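Local coordinates for N(G),N(G)-dimethylarginine dimethylaminohydrolase (Pseudomonas aeruginosa, PDB 1H70), which hydrolyses the nitric oxide synthase inhibitors asymmetric dimethylarginine and monomethylarginine to citrulline, releasing dimethylamine or methylamine, at residues D17-S22 with E84-E89; E57-S62 with T90-E95; V236-Y241 with S249-R254. The protein carries 1 engineered substitution. One frame throughout, in Å; residues are numbered along the deposited sequence.

Contact 1 of 3, residues D17-S22 with E84-E89. With CIR (citrulline), chain B.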
loop_
_atom_site.group_PDB
_atom_site.type_symbol
_atom_site.label_atom_id
_atom_site.label_comp_id
_atom_site.label_asym_id
_atom_site.label_seq_id
_atom_site.Cartn_x
_atom_site.Cartn_y
_atom_site.Cartn_z
ATOM N N ASP A 17 -4.996 17.043 9.032
ATOM C CA ASP A 17 -5.952 17.446 8.016
ATOM C C ASP A 17 -5.927 16.524 6.786
ATOM O O ASP A 17 -6.301 16.942 5.677
ATOM C CB ASP A 17 -5.637 18.886 7.547
ATOM C CG ASP A 17 -5.745 19.901 8.672
ATOM O OD1 ASP A 17 -6.621 19.735 9.543
ATOM O OD2 ASP A 17 -5.006 20.890 8.763
ATOM N N GLY A 18 -5.476 15.291 6.958
ATOM C CA GLY A 18 -5.444 14.338 5.864
ATOM C C GLY A 18 -6.851 13.996 5.385
ATOM O O GLY A 18 -7.794 14.067 6.155
ATOM N N LEU A 19 -6.975 13.602 4.122
ATOM C CA LEU A 19 -8.277 13.237 3.574
ATOM C C LEU A 19 -8.870 12.043 4.315
ATOM O O LEU A 19 -8.136 11.153 4.732
ATOM C CB LEU A 19 -8.105 12.832 2.115
ATOM C CG LEU A 19 -7.631 13.894 1.122
ATOM C CD1 LEU A 19 -7.310 13.203 -0.207
ATOM C CD2 LEU A 19 -8.690 14.988 0.957
ATOM N N THR A 20 -10.193 12.023 4.507
ATOM C CA THR A 20 -10.811 10.873 5.114
ATOM C C THR A 20 -12.299 10.786 4.860
ATOM O O THR A 20 -12.988 11.778 4.691
ATOM C CB THR A 20 -10.576 10.808 6.630
ATOM O OG1 THR A 20 -11.048 9.528 7.115
ATOM C CG2 THR A 20 -11.376 11.874 7.365
ATOM N N SER A 21 -12.752 9.549 4.805
ATOM C CA SER A 21 -14.166 9.254 4.675
ATOM C C SER A 21 -14.653 8.574 5.962
ATOM O O SER A 21 -15.788 8.113 6.023
ATOM C CB SER A 21 -14.398 8.308 3.500
ATOM O OG SER A 21 -13.760 7.063 3.740
ATOM N N SER A 22 -13.792 8.512 6.973
ATOM C CA SER A 22 -14.144 7.877 8.252
ATOM C C SER A 22 -14.576 8.893 9.290
ATOM O O SER A 22 -14.513 10.097 9.040
ATOM C CB SER A 22 -12.980 7.008 8.741
ATOM O OG SER A 22 -12.761 6.007 7.751
ATOM N N GLU A 84 -7.239 15.267 -5.850
ATOM C CA GLU A 84 -6.673 16.578 -6.212
ATOM C C GLU A 84 -5.503 17.037 -5.330
ATOM O O GLU A 84 -4.455 17.452 -5.826
ATOM C CB GLU A 84 -7.787 17.649 -6.108
ATOM N N SER A 85 -5.692 16.983 -4.016
ATOM C CA SER A 85 -4.664 17.394 -3.053
ATOM C C SER A 85 -3.420 16.501 -2.994
ATOM O O SER A 85 -2.418 16.870 -2.382
ATOM C CB SER A 85 -5.262 17.450 -1.653
ATOM O OG SER A 85 -5.658 16.148 -1.215
ATOM N N ARG A 86 -3.455 15.327 -3.624
ATOM C CA ARG A 86 -2.326 14.418 -3.583
ATOM C C ARG A 86 -1.605 14.238 -4.918
ATOM O O ARG A 86 -0.566 13.585 -4.943
ATOM C CB ARG A 86 -2.816 13.036 -3.091
ATOM C CG ARG A 86 -3.491 13.075 -1.715
ATOM C CD ARG A 86 -3.510 11.675 -1.076
ATOM N NE ARG A 86 -2.128 11.157 -0.975
ATOM C CZ ARG A 86 -1.826 9.899 -0.773
ATOM N NH1 ARG A 86 -2.787 9.008 -0.572
ATOM N NH2 ARG A 86 -0.556 9.520 -0.765
ATOM N N ARG A 87 -2.114 14.817 -6.014
ATOM C CA ARG A 87 -1.452 14.650 -7.308
ATOM C C ARG A 87 0.005 15.100 -7.312
ATOM O O ARG A 87 0.857 14.413 -7.858
ATOM C CB ARG A 87 -2.211 15.321 -8.462
ATOM C CG ARG A 87 -1.747 14.817 -9.831
ATOM C CD ARG A 87 -2.740 15.100 -10.911
ATOM N NE ARG A 87 -3.967 14.339 -10.738
ATOM C CZ ARG A 87 -5.165 14.758 -11.131
ATOM N NH1 ARG A 87 -5.308 15.940 -11.740
ATOM N NH2 ARG A 87 -6.232 14.007 -10.915
ATOM N N GLY A 88 0.302 16.210 -6.655
ATOM C CA GLY A 88 1.637 16.765 -6.579
ATOM C C GLY A 88 2.647 15.944 -5.780
ATOM O O GLY A 88 3.841 16.251 -5.787
ATOM N N GLU A 89 2.196 14.906 -5.072
ATOM C CA GLU A 89 3.097 14.046 -4.332
ATOM C C GLU A 89 4.053 13.273 -5.233
ATOM O O GLU A 89 5.115 12.814 -4.771
ATOM C CB GLU A 89 2.333 13.028 -3.467
ATOM C CG GLU A 89 1.568 13.739 -2.364
ATOM C CD GLU A 89 0.835 12.800 -1.437
ATOM O OE1 GLU A 89 1.245 11.610 -1.351
ATOM O OE2 GLU A 89 -0.163 13.263 -0.806
HETATM C C CIR B . -6.218 9.421 1.283
HETATM O O CIR B . -5.699 9.433 0.125
HETATM O OXT CIR B . -7.496 9.608 1.419
HETATM C CA CIR B . -5.365 9.121 2.487
HETATM N N CIR B . -5.921 9.797 3.674
HETATM C C3 CIR B . -5.295 7.590 2.710
HETATM C C4 CIR B . -4.499 6.938 1.565
HETATM C C5 CIR B . -4.466 5.433 1.770
HETATM N N6 CIR B . -3.656 4.779 0.734
HETATM C C7 CIR B . -3.308 3.502 0.737
HETATM O O7 CIR B . -3.631 2.717 1.642
HETATM N N8 CIR B . -2.554 3.047 -0.282
#
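Leu19 meets Ser85 and Arg86 across two loops whose backbones stay well apart, the closest CA atoms, those of Leu19 and Ser85, lying 8.6 Å from each other; the second loop closes in a type I turn from Arg86 to Glu89. One leucine branch does most of the touching. CD1 of Leu19 reaches OG of Ser85 at 3.5 Å, a van der Waals contact between a methyl and a hydroxyl oxygen, and comes within 4.1 Å of CG of Arg86. The arginine then carries on past the leucine toward the ligand. A bend at chi3 (57°) turns its guanidinium so that NH1 of Arg86 donates to atom O of citrulline, a carboxylate oxygen at the edge of the group, at 3.0 Å. The same flat group is held from another edge by Glu89, which it grips side-on: NE binds OE2 at 2.9 Å and NH2 binds OE1 at 2.8 Å. Both carboxylate oxygens lie close to the guanidinium plane, so the pair fixes the rotation of the arginine head; Asp67 adds a second salt bridge at NH1. On the other loop it is the backbone of Leu19 that serves the ligand. Its carbonyl O accepts a weak bond from the citrulline amino N at 2.8 Å, while CB packs 3.4 Å from OXT of the citrulline. The two loops supply part of the dimethylargininase pocket around the amino-acid end of citrulline, the arginine answering the carboxylate and the leucine carbonyl, with Asp61 as a further acceptor, the amino group.

Contact 2 of 3, residues E57-S62 with T90-E95; sequences ERFPDS and TEIIEE. With CIR (citrulline), chain B.
Ile92 presents two separate branches to the loop 57-62, and its first torsion decides which goes where. With CG1 lodged between the backbone N and the carbonyl carbon (chi1 56°) and the chain extended beyond it, CD1 comes to lie 3.9 Å from CD1 of the Phe59 ring, approaching obliquely, and 4.3 Å from CB of Ser62. The other branch, CG2, meets NH2 of Arg58 at 3.6 Å. That arginine bends at chi3 (-65°), bringing its head over toward the isoleucine, and its charge is paired with Asp56, just before the segment. Phe59 begins a type I turn, and its carbonyl O is gripped twice by Ser62: OG donates to it at 2.7 Å in the carbonyl plane, and the backbone N of Ser62 binds it as well, at 2.9 Å. Between these two residues Asp61 sends OD1 to the ligand, where it accepts from the citrulline amino N at 2.7 Å. Ile92 lies on helix 89-100, whose Glu89 also touches Phe59, Asp61 and Ser62; the loop that packs against this helix joins strand 49-53 to strand 69-71, and strand 76-78 is touched by Thr90 and Glu94 of the same helix.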
loop_
_atom_site.group_PDB
_atom_site.type_symbol
_atom_site.label_atom_id
_atom_site.label_comp_id
_atom_site.label_asym_id
_atom_site.label_seq_id
_atom_site.Cartn_x
_atom_site.Cartn_y
_atom_site.Cartn_z
ATOM N N GLU A 57 4.936 19.644 4.499
ATOM C CA GLU A 57 3.700 20.224 5.011
ATOM C C GLU A 57 2.636 20.541 3.969
ATOM O O GLU A 57 1.435 20.609 4.287
ATOM C CB GLU A 57 4.023 21.499 5.825
ATOM C CG GLU A 57 4.852 21.216 7.060
ATOM C CD GLU A 57 4.113 20.312 8.031
ATOM O OE1 GLU A 57 2.857 20.347 8.025
ATOM O OE2 GLU A 57 4.763 19.563 8.792
ATOM N N ARG A 58 3.049 20.736 2.726
ATOM C CA ARG A 58 2.102 21.041 1.667
ATOM C C ARG A 58 1.218 19.838 1.324
ATOM O O ARG A 58 0.229 20.004 0.666
ATOM C CB ARG A 58 2.822 21.437 0.378
ATOM C CG ARG A 58 3.721 22.657 0.456
ATOM C CD ARG A 58 4.458 22.844 -0.866
ATOM N NE ARG A 58 5.367 21.717 -1.090
ATOM C CZ ARG A 58 6.216 21.640 -2.084
ATOM N NH1 ARG A 58 6.298 22.656 -2.948
ATOM N NH2 ARG A 58 7.000 20.571 -2.198
ATOM N N PHE A 59 1.611 18.646 1.750
ATOM C CA PHE A 59 0.894 17.422 1.424
ATOM C C PHE A 59 0.571 16.601 2.675
ATOM O O PHE A 59 1.313 15.710 3.074
ATOM C CB PHE A 59 1.694 16.571 0.425
ATOM C CG PHE A 59 1.900 17.251 -0.910
ATOM C CD1 PHE A 59 3.110 17.884 -1.187
ATOM C CD2 PHE A 59 0.898 17.278 -1.865
ATOM C CE1 PHE A 59 3.308 18.518 -2.380
ATOM C CE2 PHE A 59 1.085 17.918 -3.065
ATOM C CZ PHE A 59 2.298 18.546 -3.324
ATOM N N PRO A 60 -0.560 16.905 3.306
ATOM C CA PRO A 60 -0.989 16.226 4.533
ATOM C C PRO A 60 -0.924 14.690 4.499
ATOM O O PRO A 60 -0.593 14.042 5.498
ATOM C CB PRO A 60 -2.453 16.648 4.638
ATOM C CG PRO A 60 -2.446 18.050 4.083
ATOM C CD PRO A 60 -1.490 17.986 2.895
ATOM N N ASP A 61 -1.248 14.107 3.353
ATOM C CA ASP A 61 -1.274 12.646 3.203
ATOM C C ASP A 61 -0.002 12.080 2.578
ATOM O O ASP A 61 0.031 10.894 2.213
ATOM C CB ASP A 61 -2.462 12.252 2.325
ATOM C CG ASP A 61 -3.799 12.437 3.008
ATOM O OD1 ASP A 61 -4.050 11.692 3.984
ATOM O OD2 ASP A 61 -4.620 13.292 2.591
ATOM N N SER A 62 1.073 12.870 2.484
ATOM C CA SER A 62 2.312 12.417 1.836
ATOM C C SER A 62 3.072 11.270 2.549
ATOM O O SER A 62 3.929 10.589 1.965
ATOM C CB SER A 62 3.212 13.623 1.460
ATOM O OG SER A 62 3.605 14.304 2.627
ATOM N N THR A 90 3.695 13.114 -6.510
ATOM C CA THR A 90 4.599 12.415 -7.421
ATOM C C THR A 90 5.898 13.186 -7.606
ATOM O O THR A 90 6.960 12.605 -7.775
ATOM C CB THR A 90 3.948 12.183 -8.801
ATOM O OG1 THR A 90 3.466 13.425 -9.329
ATOM C CG2 THR A 90 2.741 11.254 -8.651
ATOM N N GLU A 91 5.800 14.519 -7.584
ATOM C CA GLU A 91 6.960 15.377 -7.802
ATOM C C GLU A 91 8.009 15.306 -6.704
ATOM O O GLU A 91 9.206 15.380 -6.996
ATOM C CB GLU A 91 6.515 16.839 -7.975
ATOM C CG GLU A 91 5.535 17.050 -9.116
ATOM C CD GLU A 91 6.167 16.913 -10.485
ATOM O OE1 GLU A 91 5.563 16.265 -11.364
ATOM O OE2 GLU A 91 7.270 17.450 -10.701
ATOM N N ILE A 92 7.570 15.166 -5.462
ATOM C CA ILE A 92 8.491 15.128 -4.336
ATOM C C ILE A 92 9.083 13.750 -4.098
ATOM O O ILE A 92 10.003 13.592 -3.287
ATOM C CB ILE A 92 7.821 15.697 -3.053
ATOM C CG1 ILE A 92 6.533 14.953 -2.716
ATOM C CG2 ILE A 92 7.526 17.170 -3.233
ATOM C CD1 ILE A 92 6.024 15.304 -1.335
ATOM N N ILE A 93 8.609 12.744 -4.822
ATOM C CA ILE A 93 9.192 11.408 -4.677
ATOM C C ILE A 93 9.995 10.980 -5.886
ATOM O O ILE A 93 10.716 9.984 -5.827
ATOM C CB ILE A 93 8.135 10.361 -4.353
ATOM C CG1 ILE A 93 8.785 9.147 -3.656
ATOM C CG2 ILE A 93 7.402 9.941 -5.615
ATOM C CD1 ILE A 93 7.820 8.306 -2.880
ATOM N N GLU A 94 9.861 11.720 -6.983
ATOM C CA GLU A 94 10.531 11.381 -8.233
ATOM C C GLU A 94 12.054 11.229 -8.137
ATOM O O GLU A 94 12.607 10.315 -8.732
ATOM C CB GLU A 94 10.173 12.346 -9.370
ATOM C CG GLU A 94 10.604 11.747 -10.706
ATOM C CD GLU A 94 9.738 12.077 -11.901
ATOM O OE1 GLU A 94 8.502 12.269 -11.752
ATOM O OE2 GLU A 94 10.314 12.124 -13.021
ATOM N N GLU A 95 12.726 12.103 -7.397
ATOM C CA GLU A 95 14.187 12.024 -7.302
ATOM C C GLU A 95 14.653 10.711 -6.658
ATOM O O GLU A 95 15.606 10.064 -7.112
ATOM C CB GLU A 95 14.708 13.261 -6.557
HETATM C C CIR B . -6.218 9.421 1.283
HETATM O O CIR B . -5.699 9.433 0.125
HETATM O OXT CIR B . -7.496 9.608 1.419
HETATM C CA CIR B . -5.365 9.121 2.487
HETATM N N CIR B . -5.921 9.797 3.674
HETATM C C3 CIR B . -5.295 7.590 2.710
HETATM C C4 CIR B . -4.499 6.938 1.565
HETATM C C5 CIR B . -4.466 5.433 1.770
HETATM N N6 CIR B . -3.656 4.779 0.734
HETATM C C7 CIR B . -3.308 3.502 0.737
HETATM O O7 CIR B . -3.631 2.717 1.642
HETATM N N8 CIR B . -2.554 3.047 -0.282
#

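Contact 3 of 3, residues V236-Y241 with S249-R254; sequences VDTSEY and SSMSLR. Engineered in segment 249-254: Ser250 (natural residue Cys). With CIR (citrulline), chain B.
The Tyr241 ring carries the sulfur of Met251 on one face: SD stands 3.6 Å from the ring centroid and only 6° off the ring normal, a Met-aromatic contact in its face-on form. All six ring carbons are therefore at similar distances from the sulfur. The other flat group, the Arg254 guanidinium, is engaged at its edge, where NH2 donates to O of Ser249 at 3.0 Å and to OG of Ser252 at 2.8 Å; both acceptors lie close to the guanidinium plane. That arginine ties the type I turn from Ser249 to Ser252 back onto the strand that follows it, and Glu66 takes its NH1 in a salt bridge.

The Met251 and Tyr241 side chains cross at about a right angle. The methionine chain runs out extended through chi2 and bends only at chi3 (-65°), which swings the terminal methyl CE to within 4.0 Å of CG2 of Thr238. The Thr238 hydroxyl is bonded to Tyr202, while OH of Tyr241 reaches beyond the sulfur contact to the carbonyl of Ala32, so the ring is held at its far end as well. Thr238 is the N-cap residue of the short helix 239-242. Just ahead of it, OD1 of Asp237 accepts from the backbone N of Ser239 in an Asx turn.

The buried methionine and tyrosine thus join this helix to the turn that carries the position of the probable nucleophile, with Phe64 touching both side chains. The residue there, directly before Met251, is Ser250, engineered in place of the natural cysteine; its OG donates to O7 of citrulline in an unusually short bond of 2.5 Å.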
loop_
_atom_site.group_PDB
_atom_site.type_symbol
_atom_site.label_atom_id
_atom_site.label_comp_id
_atom_site.label_asym_id
_atom_site.label_seq_id
_atom_site.Cartn_x
_atom_site.Cartn_y
_atom_site.Cartn_z
ATOM N N VAL A 236 2.206 -3.455 15.010
ATOM C CA VAL A 236 2.506 -2.030 15.166
ATOM C C VAL A 236 1.195 -1.259 15.276
ATOM O O VAL A 236 0.331 -1.383 14.413
ATOM C CB VAL A 236 3.303 -1.460 13.954
ATOM C CG1 VAL A 236 3.472 0.055 14.088
ATOM C CG2 VAL A 236 4.661 -2.099 13.851
ATOM N N ASP A 237 1.036 -0.442 16.316
ATOM C CA ASP A 237 -0.234 0.300 16.427
ATOM C C ASP A 237 -0.265 1.402 15.376
ATOM O O ASP A 237 0.659 2.213 15.324
ATOM C CB ASP A 237 -0.358 0.880 17.848
ATOM C CG ASP A 237 -1.699 1.543 18.139
ATOM O OD1 ASP A 237 -2.656 1.484 17.328
ATOM O OD2 ASP A 237 -1.843 2.134 19.242
ATOM N N THR A 238 -1.277 1.409 14.503
ATOM C CA THR A 238 -1.391 2.446 13.472
ATOM C C THR A 238 -2.726 3.190 13.593
ATOM O O THR A 238 -3.262 3.706 12.616
ATOM C CB THR A 238 -1.272 1.888 12.030
ATOM O OG1 THR A 238 -2.304 0.902 11.773
ATOM C CG2 THR A 238 0.068 1.179 11.788
ATOM N N SER A 239 -3.260 3.267 14.799
ATOM C CA SER A 239 -4.557 3.888 15.029
ATOM C C SER A 239 -4.693 5.302 14.465
ATOM O O SER A 239 -5.772 5.680 14.014
ATOM C CB SER A 239 -4.867 3.899 16.530
ATOM O OG SER A 239 -4.165 4.942 17.185
ATOM N N GLU A 240 -3.628 6.085 14.477
ATOM C CA GLU A 240 -3.726 7.463 13.972
ATOM C C GLU A 240 -3.837 7.487 12.449
ATOM O O GLU A 240 -4.425 8.411 11.889
ATOM C CB GLU A 240 -2.557 8.299 14.479
ATOM C CG GLU A 240 -2.535 8.421 16.001
ATOM C CD GLU A 240 -3.912 8.694 16.615
ATOM O OE1 GLU A 240 -4.436 9.835 16.558
ATOM O OE2 GLU A 240 -4.468 7.730 17.172
ATOM N N TYR A 241 -3.305 6.459 11.790
ATOM C CA TYR A 241 -3.429 6.396 10.323
ATOM C C TYR A 241 -4.782 5.816 9.924
ATOM O O TYR A 241 -5.342 6.194 8.887
ATOM C CB TYR A 241 -2.219 5.687 9.709
ATOM C CG TYR A 241 -0.966 6.429 10.116
ATOM C CD1 TYR A 241 -0.186 5.991 11.175
ATOM C CD2 TYR A 241 -0.609 7.603 9.470
ATOM C CE1 TYR A 241 0.949 6.699 11.559
ATOM C CE2 TYR A 241 0.518 8.310 9.828
ATOM C CZ TYR A 241 1.285 7.866 10.876
ATOM O OH TYR A 241 2.404 8.578 11.258
ATOM N N SER A 249 0.332 -1.025 4.569
ATOM C CA SER A 249 0.771 -1.119 3.170
ATOM C C SER A 249 0.968 0.291 2.633
ATOM O O SER A 249 1.861 0.577 1.862
ATOM C CB SER A 249 -0.235 -1.858 2.268
ATOM O OG SER A 249 -1.279 -0.981 1.898
ATOM N N SER A 250 0.122 1.186 3.100
ATOM C CA SER A 250 0.079 2.586 2.670
ATOM C C SER A 250 1.331 3.384 2.920
ATOM O O SER A 250 1.617 4.334 2.181
ATOM C CB SER A 250 -1.031 3.281 3.478
ATOM O OG SER A 250 -2.120 2.373 3.631
ATOM N N MET A 251 2.024 3.045 3.994
ATOM C CA MET A 251 3.148 3.812 4.483
ATOM C C MET A 251 4.521 3.474 3.921
ATOM O O MET A 251 5.533 4.050 4.371
ATOM C CB MET A 251 3.098 3.787 6.017
ATOM C CG MET A 251 1.922 4.673 6.471
ATOM S SD MET A 251 1.907 4.968 8.260
ATOM C CE MET A 251 1.627 3.260 8.754
ATOM N N SER A 252 4.591 2.556 2.951
ATOM C CA SER A 252 5.904 2.300 2.365
ATOM C C SER A 252 5.810 1.801 0.949
ATOM O O SER A 252 4.727 1.449 0.478
ATOM C CB SER A 252 6.759 1.324 3.183
ATOM O OG SER A 252 6.138 0.075 3.501
ATOM N N LEU A 253 6.964 1.856 0.285
ATOM C CA LEU A 253 7.200 1.272 -1.038
ATOM C C LEU A 253 8.200 0.146 -0.720
ATOM O O LEU A 253 9.152 0.370 0.014
ATOM C CB LEU A 253 7.870 2.273 -1.972
ATOM C CG LEU A 253 7.165 3.223 -2.939
ATOM C CD1 LEU A 253 5.703 3.096 -3.107
ATOM C CD2 LEU A 253 7.656 4.661 -2.918
ATOM N N ARG A 254 7.961 -1.061 -1.219
ATOM C CA ARG A 254 8.735 -2.250 -0.926
ATOM C C ARG A 254 9.213 -2.898 -2.233
ATOM O O ARG A 254 8.387 -3.222 -3.068
ATOM C CB ARG A 254 7.824 -3.230 -0.177
ATOM C CG ARG A 254 7.299 -2.660 1.128
ATOM C CD ARG A 254 6.118 -3.432 1.756
ATOM N NE ARG A 254 4.891 -3.228 0.960
ATOM C CZ ARG A 254 4.054 -2.196 1.054
ATOM N NH1 ARG A 254 2.958 -2.218 0.274
ATOM N NH2 ARG A 254 4.260 -1.170 1.889
HETATM C C CIR B . -6.218 9.421 1.283
HETATM O O CIR B . -5.699 9.433 0.125
HETATM O OXT CIR B . -7.496 9.608 1.419
HETATM C CA CIR B . -5.365 9.121 2.487
HETATM N N CIR B . -5.921 9.797 3.674
HETATM C C3 CIR B . -5.295 7.590 2.710
HETATM C C4 CIR B . -4.499 6.938 1.565
HETATM C C5 CIR B . -4.466 5.433 1.770
HETATM N N6 CIR B . -3.656 4.779 0.734
HETATM C C7 CIR B . -3.308 3.502 0.737
HETATM O O7 CIR B . -3.631 2.717 1.642
HETATM N N8 CIR B . -2.554 3.047 -0.282
#

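Overall arrangement
Citrulline ties the three contacts together, gripped at one end by contacts 1 and 2 and at the other by contact 3. Contacts 1 and 2, with centres 11 Å apart, interlock along the chain and touch directly: the backbone N of Leu19 probably bonds OD2 of Asp61 at 2.8 Å, so the carboxylate that meets the ligand amino group also steadies the leucine loop. Contact 3 is centred 16 Å from each of the others and meets the ureido end. It touches contact 2 where CD1 of Ile93 packs 3.6 Å from CD2 of Leu253, whereas its nearest atoms to contact 1 stay about 6 Å away.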